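Local coordinates for chitooligosaccharide oxidase (Gibberella zeae, PDB 6Y0R), which catalyses the oxidation of the C1 hydroxyl of chitooligosaccharides to lactones, reducing molecular oxygen to hydrogen peroxide with a bicovalently bound FAD, at residues A345-T350 and S434-G439; L402-F407 and A445-S450; G439-Y444 and N454-E459; S464-L469 and Q486-K491. All coordinates share one frame; numbering follows the deposited sequence.

Contact 1 of 4, residues A345-T350 and S434-G439; sequences AAPALT and SSLKAG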
# COMPACT_ATOMS: atom_id res chain seq x y z
N ALA A 345 4.08 -8.32 -8.94
CA ALA A 345 4.48 -9.33 -7.95
C ALA A 345 5.02 -10.53 -8.72
O ALA A 345 4.26 -11.12 -9.50
CB ALA A 345 3.32 -9.69 -7.10
N ALA A 346 6.32 -10.80 -8.60
CA ALA A 346 6.98 -11.75 -9.51
C ALA A 346 7.72 -12.82 -8.72
O ALA A 346 8.26 -12.57 -7.65
CB ALA A 346 7.92 -11.03 -10.42
N PRO A 347 7.77 -14.04 -9.25
CA PRO A 347 8.68 -15.05 -8.72
C PRO A 347 10.12 -14.66 -9.06
O PRO A 347 10.36 -13.74 -9.85
CB PRO A 347 8.24 -16.31 -9.47
CG PRO A 347 7.76 -15.79 -10.78
CD PRO A 347 7.04 -14.50 -10.45
N ALA A 348 11.09 -15.41 -8.54
CA ALA A 348 12.50 -15.22 -8.94
C ALA A 348 12.60 -15.24 -10.46
O ALA A 348 11.99 -16.13 -11.12
CB ALA A 348 13.37 -16.29 -8.35
N LEU A 349 13.44 -14.39 -11.00
CA LEU A 349 13.65 -14.23 -12.45
C LEU A 349 14.97 -14.88 -12.86
O LEU A 349 15.89 -14.98 -12.05
CB LEU A 349 13.66 -12.74 -12.77
CG LEU A 349 12.40 -11.98 -12.33
CD1 LEU A 349 12.54 -10.52 -12.65
CD2 LEU A 349 11.17 -12.55 -12.99
N THR A 350 15.06 -15.25 -14.12
CA THR A 350 16.31 -15.78 -14.67
C THR A 350 17.19 -14.60 -15.08
O THR A 350 16.68 -13.50 -15.36
CB THR A 350 16.02 -16.69 -15.87
OG1 THR A 350 15.43 -15.87 -16.86
CG2 THR A 350 15.10 -17.82 -15.46
N SER A 434 5.94 -10.61 -19.58
CA SER A 434 5.52 -11.34 -20.81
C SER A 434 6.30 -12.66 -20.92
O SER A 434 5.89 -13.55 -21.69
CB SER A 434 5.61 -10.48 -22.03
OG SER A 434 6.95 -10.14 -22.31
N SER A 435 7.38 -12.84 -20.16
CA SER A 435 8.18 -14.07 -20.16
C SER A 435 7.80 -14.99 -19.01
O SER A 435 8.40 -16.07 -18.94
CB SER A 435 9.64 -13.74 -20.12
OG SER A 435 10.02 -13.40 -18.81
N LEU A 436 6.88 -14.61 -18.11
CA LEU A 436 6.53 -15.42 -16.91
C LEU A 436 5.39 -16.41 -17.18
O LEU A 436 4.51 -16.08 -17.97
CB LEU A 436 6.12 -14.46 -15.80
CG LEU A 436 7.23 -13.56 -15.28
CD1 LEU A 436 6.70 -12.66 -14.17
CD2 LEU A 436 8.43 -14.36 -14.82
N LYS A 437 5.37 -17.55 -16.48
CA LYS A 437 4.28 -18.55 -16.61
C LYS A 437 2.98 -17.90 -16.11
O LYS A 437 3.04 -17.22 -15.09
CB LYS A 437 4.56 -19.81 -15.78
CG LYS A 437 5.61 -20.75 -16.36
CD LYS A 437 5.98 -21.90 -15.40
CE LYS A 437 6.85 -21.46 -14.24
NZ LYS A 437 6.59 -22.27 -13.02
N ALA A 438 1.87 -18.14 -16.79
CA ALA A 438 0.53 -17.63 -16.41
C ALA A 438 0.22 -18.15 -15.01
O ALA A 438 0.60 -19.30 -14.68
CB ALA A 438 -0.50 -18.07 -17.42
N GLY A 439 -0.34 -17.29 -14.16
CA GLY A 439 -0.78 -17.67 -12.81
C GLY A 439 0.32 -17.59 -11.77
O GLY A 439 0.03 -17.85 -10.61
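A346 closes strand 338-346, an outermost strand of the seven-stranded antiparallel sheet, and presents its methyl group to the side chain of L436, with A346 CB 4.3 Å from L436 CD1. Its backbone pairs with L402 and L403 at the start of the neighbouring strand 403-411, where the two residues facing the one A346 form a classic beta bulge. The chain then leaves the sheet at P347. Here the proline ring and the leucine reach toward each other, and P347 CD lies 4.2 Å from the same L436 CD1. A348 turns its CB to the other side, onto L402 and helix 247-260. At L349 the CB is not aimed at 434-439, but chi1 of -57° sets CG anti to the carbonyl carbon and swings the isobutyl end over to L436, whose side chain it crosses at about a right angle. Beyond it, T350 caps the start of helix 351-367. L436 thus sends one methyl to A346 and P347 and the other to L349. No hydrogen bond joins the two segments; this is apolar packing that lays the loop after helix 420-433 against the end of the edge strand. W441 and E353 also touch L436. The tightest approach belongs to the two leucines, L349 CD2 standing 3.8 Å from L436 CD2.

Contact 2 of 4, residues L402-F407 and A445-S450; sequences LLLFQF and ANYPDS. With FAD (flavin-adenine dinucleotide), chain B.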
# COMPACT_ATOMS: atom_id res chain seq x y z
N LEU A 402 8.90 -13.51 -4.91
CA LEU A 402 10.15 -13.04 -4.29
C LEU A 402 10.23 -11.53 -4.40
O LEU A 402 10.88 -10.93 -3.54
CB LEU A 402 11.33 -13.73 -5.01
CG LEU A 402 12.73 -13.36 -4.56
CD1 LEU A 402 12.95 -13.65 -3.06
CD2 LEU A 402 13.75 -14.12 -5.37
N LEU A 403 9.74 -10.96 -5.52
CA LEU A 403 9.99 -9.58 -5.91
C LEU A 403 8.68 -8.81 -5.96
O LEU A 403 7.66 -9.36 -6.42
CB LEU A 403 10.68 -9.54 -7.29
CG LEU A 403 11.98 -10.33 -7.44
CD1 LEU A 403 12.45 -10.27 -8.89
CD2 LEU A 403 13.04 -9.80 -6.51
N LEU A 404 8.76 -7.55 -5.57
CA LEU A 404 7.68 -6.58 -5.77
C LEU A 404 8.28 -5.42 -6.55
O LEU A 404 9.18 -4.73 -6.03
CB LEU A 404 7.12 -6.08 -4.43
CG LEU A 404 6.12 -4.92 -4.51
CD1 LEU A 404 5.13 -5.14 -5.62
CD2 LEU A 404 5.38 -4.71 -3.21
N PHE A 405 7.76 -5.16 -7.73
CA PHE A 405 8.18 -4.00 -8.51
C PHE A 405 7.08 -2.93 -8.42
O PHE A 405 5.84 -3.25 -8.49
CB PHE A 405 8.31 -4.34 -10.00
CG PHE A 405 9.44 -5.27 -10.37
CD1 PHE A 405 9.29 -6.64 -10.24
CD2 PHE A 405 10.64 -4.78 -10.83
CE1 PHE A 405 10.33 -7.50 -10.57
CE2 PHE A 405 11.66 -5.63 -11.18
CZ PHE A 405 11.50 -6.99 -11.06
N GLN A 406 7.54 -1.69 -8.29
CA GLN A 406 6.68 -0.51 -8.43
C GLN A 406 7.18 0.32 -9.63
O GLN A 406 8.37 0.58 -9.68
CB GLN A 406 6.67 0.32 -7.15
CG GLN A 406 5.83 1.55 -7.37
CD GLN A 406 5.70 2.41 -6.14
OE1 GLN A 406 6.48 2.35 -5.16
NE2 GLN A 406 4.70 3.25 -6.19
N PHE A 407 6.30 0.66 -10.56
CA PHE A 407 6.66 1.47 -11.75
C PHE A 407 5.89 2.78 -11.68
O PHE A 407 4.69 2.73 -11.41
CB PHE A 407 6.30 0.75 -13.05
CG PHE A 407 6.75 -0.69 -13.15
CD1 PHE A 407 8.06 -0.99 -13.50
CD2 PHE A 407 5.90 -1.73 -12.80
CE1 PHE A 407 8.48 -2.31 -13.60
CE2 PHE A 407 6.32 -3.05 -12.93
CZ PHE A 407 7.62 -3.33 -13.28
N ALA A 445 -2.46 -4.45 -4.90
CA ALA A 445 -3.63 -3.56 -4.78
C ALA A 445 -3.23 -2.23 -4.15
O ALA A 445 -3.95 -1.24 -4.40
CB ALA A 445 -4.72 -4.23 -3.99
N ASN A 446 -2.12 -2.14 -3.40
CA ASN A 446 -1.67 -0.82 -2.86
C ASN A 446 -0.98 0.01 -3.94
O ASN A 446 -0.78 1.20 -3.71
CB ASN A 446 -0.83 -0.88 -1.57
CG ASN A 446 -1.67 -0.83 -0.31
OD1 ASN A 446 -2.82 -0.38 -0.33
ND2 ASN A 446 -1.15 -1.48 0.72
N TYR A 447 -0.62 -0.59 -5.07
CA TYR A 447 -0.03 0.13 -6.23
C TYR A 447 -0.90 -0.17 -7.44
O TYR A 447 -0.44 -0.77 -8.41
CB TYR A 447 1.40 -0.33 -6.52
CG TYR A 447 2.41 -0.10 -5.43
CD1 TYR A 447 2.28 0.93 -4.52
CD2 TYR A 447 3.55 -0.88 -5.37
CE1 TYR A 447 3.23 1.14 -3.53
CE2 TYR A 447 4.50 -0.68 -4.38
CZ TYR A 447 4.34 0.33 -3.46
OH TYR A 447 5.24 0.61 -2.45
N PRO A 448 -2.17 0.23 -7.39
CA PRO A 448 -3.14 -0.21 -8.39
C PRO A 448 -2.88 0.41 -9.76
O PRO A 448 -2.41 1.53 -9.82
CB PRO A 448 -4.48 0.25 -7.86
CG PRO A 448 -4.14 1.47 -7.03
CD PRO A 448 -2.78 1.16 -6.42
N ASP A 449 -3.18 -0.35 -10.79
CA ASP A 449 -2.99 0.04 -12.21
C ASP A 449 -4.37 0.34 -12.81
O ASP A 449 -5.13 -0.58 -13.07
CB ASP A 449 -2.32 -1.10 -12.97
CG ASP A 449 -1.89 -0.75 -14.38
OD1 ASP A 449 -2.50 0.19 -14.95
OD2 ASP A 449 -0.93 -1.41 -14.88
N SER A 450 -4.62 1.61 -13.10
CA SER A 450 -5.93 2.05 -13.65
C SER A 450 -6.20 1.47 -15.03
O SER A 450 -7.39 1.51 -15.38
CB SER A 450 -6.01 3.53 -13.71
OG SER A 450 -4.96 4.07 -14.44
PA FAD B . -7.43 5.74 0.49
O1A FAD B . -7.41 6.32 -0.87
O2A FAD B . -8.12 6.44 1.59
O5B FAD B . -8.00 4.25 0.45
C5B FAD B . -7.38 3.22 -0.31
C4B FAD B . -8.37 2.10 -0.55
O4B FAD B . -8.75 1.51 0.73
C3B FAD B . -9.72 2.47 -1.20
O3B FAD B . -10.28 1.35 -1.90
C2B FAD B . -10.58 2.79 0.01
O2B FAD B . -11.99 2.76 -0.24
C1B FAD B . -10.13 1.73 0.97
N9A FAD B . -10.29 2.07 2.38
C8A FAD B . -9.61 3.04 3.06
N7A FAD B . -9.97 3.13 4.33
C5A FAD B . -10.96 2.16 4.47
C6A FAD B . -11.74 1.76 5.57
N6A FAD B . -11.59 2.31 6.78
N1A FAD B . -12.67 0.78 5.39
C2A FAD B . -12.80 0.28 4.14
N3A FAD B . -12.10 0.56 3.04
C4A FAD B . -11.18 1.52 3.27
N1 FAD B . 2.42 1.40 0.07
C2 FAD B . 3.23 0.52 0.67
O2 FAD B . 2.87 -0.70 0.82
N3 FAD B . 4.45 0.93 1.14
C4 FAD B . 4.91 2.23 1.04
O4 FAD B . 6.02 2.54 1.51
C4X FAD B . 4.07 3.19 0.43
N5 FAD B . 4.46 4.46 0.36
C5X FAD B . 3.56 5.39 -0.12
C6 FAD B . 3.92 6.76 -0.13
C7 FAD B . 3.05 7.72 -0.62
C7M FAD B . 3.45 9.18 -0.66
C8 FAD B . 1.73 7.32 -1.08
C8M FAD B . 0.67 8.32 -1.52
C9 FAD B . 1.41 5.95 -1.10
C9A FAD B . 2.31 4.98 -0.63
N10 FAD B . 1.95 3.62 -0.62
C10 FAD B . 2.81 2.67 -0.06
C1' FAD B . 0.68 3.14 -1.17
C2' FAD B . -0.39 3.05 -0.09
O2' FAD B . -0.19 1.90 0.73
C3' FAD B . -1.74 2.98 -0.77
O3' FAD B . -1.86 4.20 -1.54
C4' FAD B . -2.85 2.84 0.27
O4' FAD B . -4.00 2.17 -0.28
C5' FAD B . -3.24 4.21 0.77
O5' FAD B . -4.14 4.11 1.88
P FAD B . -5.01 5.39 2.23
O1P FAD B . -5.85 5.08 3.41
O2P FAD B . -4.18 6.62 2.28
O3P FAD B . -5.88 5.54 0.87
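Q406 lays its side chain across one face of the Y447 ring, starting at the root: Q406 CB sits 3.7 Å from Y447 CE2. Chi1 of 177° puts CG anti to the backbone N, and the extended chain beyond it carries the whole group out over the aromatic system. CG makes a CH-pi contact, 4.1 Å from the Y447 ring centroid and 18° off the ring normal. At the end, CD hangs 3.6 Å above the centre of the Y447 ring, and the amide is stacked on it with the planes only 13° apart. Strand 403-411, which bears Q406, belongs to the large antiparallel sheet of the substrate domain in this family of FAD-linked oxidases, and the tyrosine lies between that sheet and the flavin. L404, two residues earlier on the same face of the strand, adds a looser touch, L404 CD2 to Y447 CE2 at 4.3 Å, oblique to the ring. Toward the cofactor, Y447 CE1 comes within 3.7 Å of FAD N1. Y444 meets the Y447 ring edge-to-face. The preceding N446 grips the ribityl chain: FAD O4' donates a 2.8 Å hydrogen bond to N446 OD1, while N446 ND2 is bonded to H162 O and Y444 OH.

Contact 3 of 4, residues G439-Y444 and N454-E459; sequences GTWGMY and NDRATE. With FAD (flavin-adenine dinucleotide), chain B.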
# COMPACT_ATOMS: atom_id res chain seq x y z
N GLY A 439 -0.34 -17.29 -14.16
CA GLY A 439 -0.78 -17.67 -12.81
C GLY A 439 0.32 -17.59 -11.77
O GLY A 439 0.03 -17.85 -10.61
N THR A 440 1.54 -17.20 -12.14
CA THR A 440 2.71 -17.20 -11.23
C THR A 440 3.01 -15.76 -10.78
O THR A 440 3.87 -15.58 -9.91
CB THR A 440 3.94 -17.82 -11.88
OG1 THR A 440 4.41 -17.00 -12.96
CG2 THR A 440 3.63 -19.22 -12.36
N TRP A 441 2.26 -14.80 -11.30
CA TRP A 441 2.56 -13.37 -11.05
C TRP A 441 1.28 -12.58 -10.97
O TRP A 441 0.24 -13.07 -11.48
CB TRP A 441 3.47 -12.82 -12.14
CG TRP A 441 2.86 -12.81 -13.51
CD1 TRP A 441 2.87 -13.86 -14.39
CD2 TRP A 441 2.24 -11.71 -14.19
NE1 TRP A 441 2.30 -13.48 -15.57
CE2 TRP A 441 1.87 -12.18 -15.48
CE3 TRP A 441 1.97 -10.38 -13.87
CZ2 TRP A 441 1.28 -11.35 -16.45
CZ3 TRP A 441 1.33 -9.59 -14.80
CH2 TRP A 441 1.02 -10.05 -16.09
N GLY A 442 1.37 -11.39 -10.40
CA GLY A 442 0.23 -10.46 -10.34
C GLY A 442 0.68 -9.04 -10.08
O GLY A 442 1.80 -8.67 -10.46
N MET A 443 -0.19 -8.29 -9.44
CA MET A 443 0.00 -6.88 -9.09
C MET A 443 -0.43 -6.68 -7.64
O MET A 443 -1.09 -7.55 -7.04
CB MET A 443 -0.81 -6.00 -10.03
CG MET A 443 -0.33 -6.06 -11.40
SD MET A 443 -1.38 -4.89 -12.37
CE MET A 443 -0.35 -4.76 -13.84
N TYR A 444 0.04 -5.58 -7.04
CA TYR A 444 -0.17 -5.18 -5.61
C TYR A 444 -1.32 -4.14 -5.55
O TYR A 444 -1.11 -3.02 -6.07
CB TYR A 444 1.17 -4.69 -5.04
CG TYR A 444 1.22 -4.14 -3.63
CD1 TYR A 444 0.51 -4.73 -2.59
CD2 TYR A 444 2.02 -3.06 -3.29
CE1 TYR A 444 0.56 -4.24 -1.30
CE2 TYR A 444 2.08 -2.55 -2.00
CZ TYR A 444 1.34 -3.14 -0.99
OH TYR A 444 1.36 -2.67 0.30
N ASN A 454 -10.92 -4.65 -16.17
CA ASN A 454 -11.58 -4.72 -14.85
C ASN A 454 -11.44 -6.08 -14.15
O ASN A 454 -10.94 -6.05 -13.02
CB ASN A 454 -13.03 -4.25 -14.98
CG ASN A 454 -13.16 -2.77 -15.27
OD1 ASN A 454 -12.27 -1.95 -14.97
ND2 ASN A 454 -14.29 -2.42 -15.82
N ASP A 455 -11.80 -7.22 -14.76
CA ASP A 455 -11.69 -8.57 -14.17
C ASP A 455 -10.25 -9.11 -14.21
O ASP A 455 -9.88 -9.94 -13.34
CB ASP A 455 -12.67 -9.55 -14.81
CG ASP A 455 -14.09 -9.36 -14.28
OD1 ASP A 455 -14.27 -8.58 -13.29
OD2 ASP A 455 -15.02 -10.01 -14.83
N ARG A 456 -9.48 -8.76 -15.07
CA ARG A 456 -8.03 -9.04 -15.08
C ARG A 456 -7.36 -8.36 -13.87
O ARG A 456 -6.47 -8.97 -13.29
CB ARG A 456 -7.46 -8.61 -16.42
CG ARG A 456 -5.99 -8.98 -16.56
CD ARG A 456 -5.48 -8.62 -17.95
NE ARG A 456 -4.06 -8.99 -17.99
CZ ARG A 456 -3.56 -10.19 -18.23
NH1 ARG A 456 -2.24 -10.32 -18.23
NH2 ARG A 456 -4.33 -11.24 -18.45
N ALA A 457 -7.87 -7.23 -13.42
CA ALA A 457 -7.30 -6.53 -12.24
C ALA A 457 -7.58 -7.38 -11.01
O ALA A 457 -6.68 -7.61 -10.18
CB ALA A 457 -7.90 -5.15 -12.12
N THR A 458 -8.80 -7.85 -10.86
CA THR A 458 -9.17 -8.66 -9.68
C THR A 458 -8.27 -9.91 -9.61
O THR A 458 -7.72 -10.31 -8.51
CB THR A 458 -10.71 -8.81 -9.76
OG1 THR A 458 -11.45 -7.66 -10.21
CG2 THR A 458 -11.32 -9.17 -8.44
N GLU A 459 -8.01 -10.56 -10.75
CA GLU A 459 -7.11 -11.73 -10.77
C GLU A 459 -5.67 -11.30 -10.46
O GLU A 459 -4.95 -12.08 -9.78
CB GLU A 459 -7.28 -12.46 -12.11
CG GLU A 459 -6.20 -13.48 -12.35
CD GLU A 459 -5.07 -12.97 -13.25
OE1 GLU A 459 -5.35 -12.58 -14.45
OE2 GLU A 459 -3.91 -12.95 -12.77
PA FAD B . -7.43 5.74 0.49
O1A FAD B . -7.41 6.32 -0.87
O2A FAD B . -8.12 6.44 1.59
O5B FAD B . -8.00 4.25 0.45
C5B FAD B . -7.38 3.22 -0.31
C4B FAD B . -8.37 2.10 -0.55
O4B FAD B . -8.75 1.51 0.73
C3B FAD B . -9.72 2.47 -1.20
O3B FAD B . -10.28 1.35 -1.90
C2B FAD B . -10.58 2.79 0.01
O2B FAD B . -11.99 2.76 -0.24
C1B FAD B . -10.13 1.73 0.97
N9A FAD B . -10.29 2.07 2.38
C8A FAD B . -9.61 3.04 3.06
N7A FAD B . -9.97 3.13 4.33
C5A FAD B . -10.96 2.16 4.47
C6A FAD B . -11.74 1.76 5.57
N6A FAD B . -11.59 2.31 6.78
N1A FAD B . -12.67 0.78 5.39
C2A FAD B . -12.80 0.28 4.14
N3A FAD B . -12.10 0.56 3.04
C4A FAD B . -11.18 1.52 3.27
N1 FAD B . 2.42 1.40 0.07
C2 FAD B . 3.23 0.52 0.67
O2 FAD B . 2.87 -0.70 0.82
N3 FAD B . 4.45 0.93 1.14
C4 FAD B . 4.91 2.23 1.04
O4 FAD B . 6.02 2.54 1.51
C4X FAD B . 4.07 3.19 0.43
N5 FAD B . 4.46 4.46 0.36
C5X FAD B . 3.56 5.39 -0.12
C6 FAD B . 3.92 6.76 -0.13
C7 FAD B . 3.05 7.72 -0.62
C7M FAD B . 3.45 9.18 -0.66
C8 FAD B . 1.73 7.32 -1.08
C8M FAD B . 0.67 8.32 -1.52
C9 FAD B . 1.41 5.95 -1.10
C9A FAD B . 2.31 4.98 -0.63
N10 FAD B . 1.95 3.62 -0.62
C10 FAD B . 2.81 2.67 -0.06
C1' FAD B . 0.68 3.14 -1.17
C2' FAD B . -0.39 3.05 -0.09
O2' FAD B . -0.19 1.90 0.73
C3' FAD B . -1.74 2.98 -0.77
O3' FAD B . -1.86 4.20 -1.54
C4' FAD B . -2.85 2.84 0.27
O4' FAD B . -4.00 2.17 -0.28
C5' FAD B . -3.24 4.21 0.77
O5' FAD B . -4.14 4.11 1.88
P FAD B . -5.01 5.39 2.23
O1P FAD B . -5.85 5.08 3.41
O2P FAD B . -4.18 6.62 2.28
O3P FAD B . -5.88 5.54 0.87
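The backbone at W441, G442 and M443 is extended and passes beside the first turns of helix 454-462, whose residues R456 and E459, about one turn apart, send their side-chain ends toward it. In the oxidase this places the flavin-contacting loop after helix 420-433 against the first helix of the berberine-like region. G442 pairs through its backbone with A345 on the edge strand, M443 with M460 on the helix. The side-chain contact lies at the surface. From a CB not aimed at the helix, chi1 of 63° leads the indole of W441 to R456, and its six-membered-ring end comes obliquely to the guanidinium: W441 CH2 to R456 NH1 is 3.9 Å. The two planes are steeply inclined, 66° apart, so neither group stacks on the other. R456 reaches there as a fully extended chain up to NE. E459 comes near only the backbone, its OE2 4.3 Å from W441 O, two acceptor oxygens with no bond between them. At the buried end of the loop, Y444 turns to the isoalloxazine, and its hydroxyl is also bonded to G167 N. With FAD O2 near the plane of its ring, at the edge, Y444 OH donates a 2.5 Å hydrogen bond to FAD O2.

Contact 4 of 4, residues S464-L469 and Q486-K491; sequences SNVAKL and QSIKPK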
# COMPACT_ATOMS: atom_id res chain seq x y z
N SER A 464 -5.54 -16.64 -6.82
CA SER A 464 -6.30 -17.85 -6.45
C SER A 464 -7.24 -17.61 -5.27
O SER A 464 -8.06 -18.49 -4.97
CB SER A 464 -5.31 -18.97 -6.18
OG SER A 464 -4.41 -18.60 -5.16
N ASN A 465 -7.19 -16.44 -4.61
CA ASN A 465 -8.11 -16.09 -3.50
C ASN A 465 -9.41 -15.49 -4.02
O ASN A 465 -10.30 -15.26 -3.23
CB ASN A 465 -7.43 -15.13 -2.52
CG ASN A 465 -6.46 -15.85 -1.60
OD1 ASN A 465 -6.52 -17.08 -1.47
ND2 ASN A 465 -5.54 -15.10 -1.01
N VAL A 466 -9.54 -15.22 -5.32
CA VAL A 466 -10.76 -14.53 -5.81
C VAL A 466 -12.03 -15.34 -5.46
O VAL A 466 -13.02 -14.75 -5.01
CB VAL A 466 -10.66 -14.19 -7.32
CG1 VAL A 466 -12.01 -13.76 -7.87
CG2 VAL A 466 -9.64 -13.09 -7.59
N ALA A 467 -12.04 -16.65 -5.70
CA ALA A 467 -13.26 -17.46 -5.49
C ALA A 467 -13.77 -17.35 -4.05
O ALA A 467 -14.98 -17.07 -3.85
CB ALA A 467 -12.99 -18.90 -5.89
N LYS A 468 -12.89 -17.51 -3.07
CA LYS A 468 -13.26 -17.38 -1.64
C LYS A 468 -13.67 -15.94 -1.33
O LYS A 468 -14.65 -15.74 -0.61
CB LYS A 468 -12.12 -17.89 -0.74
CG LYS A 468 -12.44 -17.82 0.74
CD LYS A 468 -11.50 -18.59 1.63
CE LYS A 468 -11.80 -18.38 3.10
NZ LYS A 468 -10.76 -19.05 3.91
N LEU A 469 -12.98 -14.93 -1.88
CA LEU A 469 -13.38 -13.52 -1.67
C LEU A 469 -14.80 -13.27 -2.21
O LEU A 469 -15.57 -12.54 -1.55
CB LEU A 469 -12.37 -12.57 -2.33
CG LEU A 469 -11.09 -12.36 -1.55
CD1 LEU A 469 -10.02 -11.78 -2.46
CD2 LEU A 469 -11.35 -11.47 -0.34
N GLN A 486 -12.39 -2.28 -9.98
CA GLN A 486 -11.45 -3.42 -9.87
C GLN A 486 -11.78 -4.29 -8.66
O GLN A 486 -10.99 -5.14 -8.38
CB GLN A 486 -10.00 -2.95 -9.82
CG GLN A 486 -9.64 -2.14 -11.06
CD GLN A 486 -8.17 -1.77 -11.16
OE1 GLN A 486 -7.53 -1.51 -10.14
NE2 GLN A 486 -7.70 -1.57 -12.38
N SER A 487 -12.97 -4.16 -8.11
CA SER A 487 -13.34 -4.77 -6.82
C SER A 487 -14.00 -6.13 -7.07
O SER A 487 -14.21 -6.54 -8.22
CB SER A 487 -14.19 -3.85 -6.01
OG SER A 487 -15.50 -3.70 -6.54
N ILE A 488 -14.24 -6.85 -5.98
CA ILE A 488 -14.72 -8.25 -5.97
C ILE A 488 -16.23 -8.27 -6.19
O ILE A 488 -16.93 -7.61 -5.44
CB ILE A 488 -14.34 -8.92 -4.63
CG1 ILE A 488 -12.82 -9.10 -4.54
CG2 ILE A 488 -15.10 -10.24 -4.45
CD1 ILE A 488 -12.23 -10.18 -5.41
N LYS A 489 -16.69 -9.04 -6.99
CA LYS A 489 -18.15 -9.12 -7.26
C LYS A 489 -18.75 -10.26 -6.44
O LYS A 489 -18.15 -11.33 -6.30
CB LYS A 489 -18.43 -9.27 -8.76
CG LYS A 489 -18.06 -8.04 -9.59
CD LYS A 489 -18.33 -8.25 -11.08
CE LYS A 489 -18.01 -7.06 -11.94
NZ LYS A 489 -18.28 -7.35 -13.37
N PRO A 490 -19.89 -10.18 -5.85
CA PRO A 490 -20.48 -11.22 -4.99
C PRO A 490 -20.88 -12.48 -5.78
O PRO A 490 -21.48 -12.38 -6.84
CB PRO A 490 -21.70 -10.54 -4.34
CG PRO A 490 -21.98 -9.32 -5.16
CD PRO A 490 -20.71 -8.97 -5.90
N LYS A 491 -20.45 -13.64 -5.29
CA LYS A 491 -20.77 -14.95 -5.90
C LYS A 491 -20.67 -16.03 -4.81
O LYS A 491 -19.54 -16.34 -4.40
CB LYS A 491 -19.82 -15.17 -7.08
CG LYS A 491 -20.34 -16.04 -8.22
CD LYS A 491 -19.44 -15.94 -9.46
CE LYS A 491 -18.82 -17.25 -9.87
NZ LYS A 491 -19.83 -18.33 -10.00
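Two residues ahead of I488, the side chain that packs on L469 and V466, Q486 is bonded through its side-chain amide to Y461 OH and D449 O, and its backbone carbonyl accepts from T458 OG1. S487 follows, its OG bonded to N484 O. I488 points toward helix 466-476 and makes all the close contacts. Its N is held by N215 OD1, and chi1 of -68° sets CG1 anti to the carbonyl carbon while CG2 lies anti to the backbone N, so the two branches reach different parts of the helix. The longer branch ends against L469, with I488 CD1 3.9 Å from L469 CB and 4.0 Å from L469 CD1; the two side chains cross at about a right angle. The same CD1 touches V466 less closely, at 4.3 Å from V466 CG1. The other methyl lies instead beside the helix backbone, I488 CG2 being 3.7 Å from L469 O. V466 and L469 are three residues apart, neighbours on one side of the helix. K489 runs outward, P490 touches K473, and K491 rejoins the helix through backbone hydrogen bonding with E470. This is largely buried apolar packing within the berberine-like region near the C-terminus: T458 and W462 of helix 454-462 also line I488, while W207 and A212 of helix 203-212 cover L469.

In the fold
Contacts 1 and 2 cross along the chain and both reach the seven-stranded sheet, where 338-346 and 403-411 are neighbouring strands; their centres are about 14 Å apart. Contact 3 shares G439 with contact 1 and, like contact 2, touches FAD, its centre about 11 Å from that of contact 2. The long loop after helix 420-433 thus runs from the sheet edge to the flavin and on to helix 454-462. Contact 4, on the next helix, comes last, its centre about 11 Å from that of contact 3 and about 23 Å from that of contact 1. Contacts 1 and 4 do not touch, but both touch contact 3, and D449 of contact 2 meets Q486 of contact 4, joining the C-terminal tail to the flavin-contacting loop.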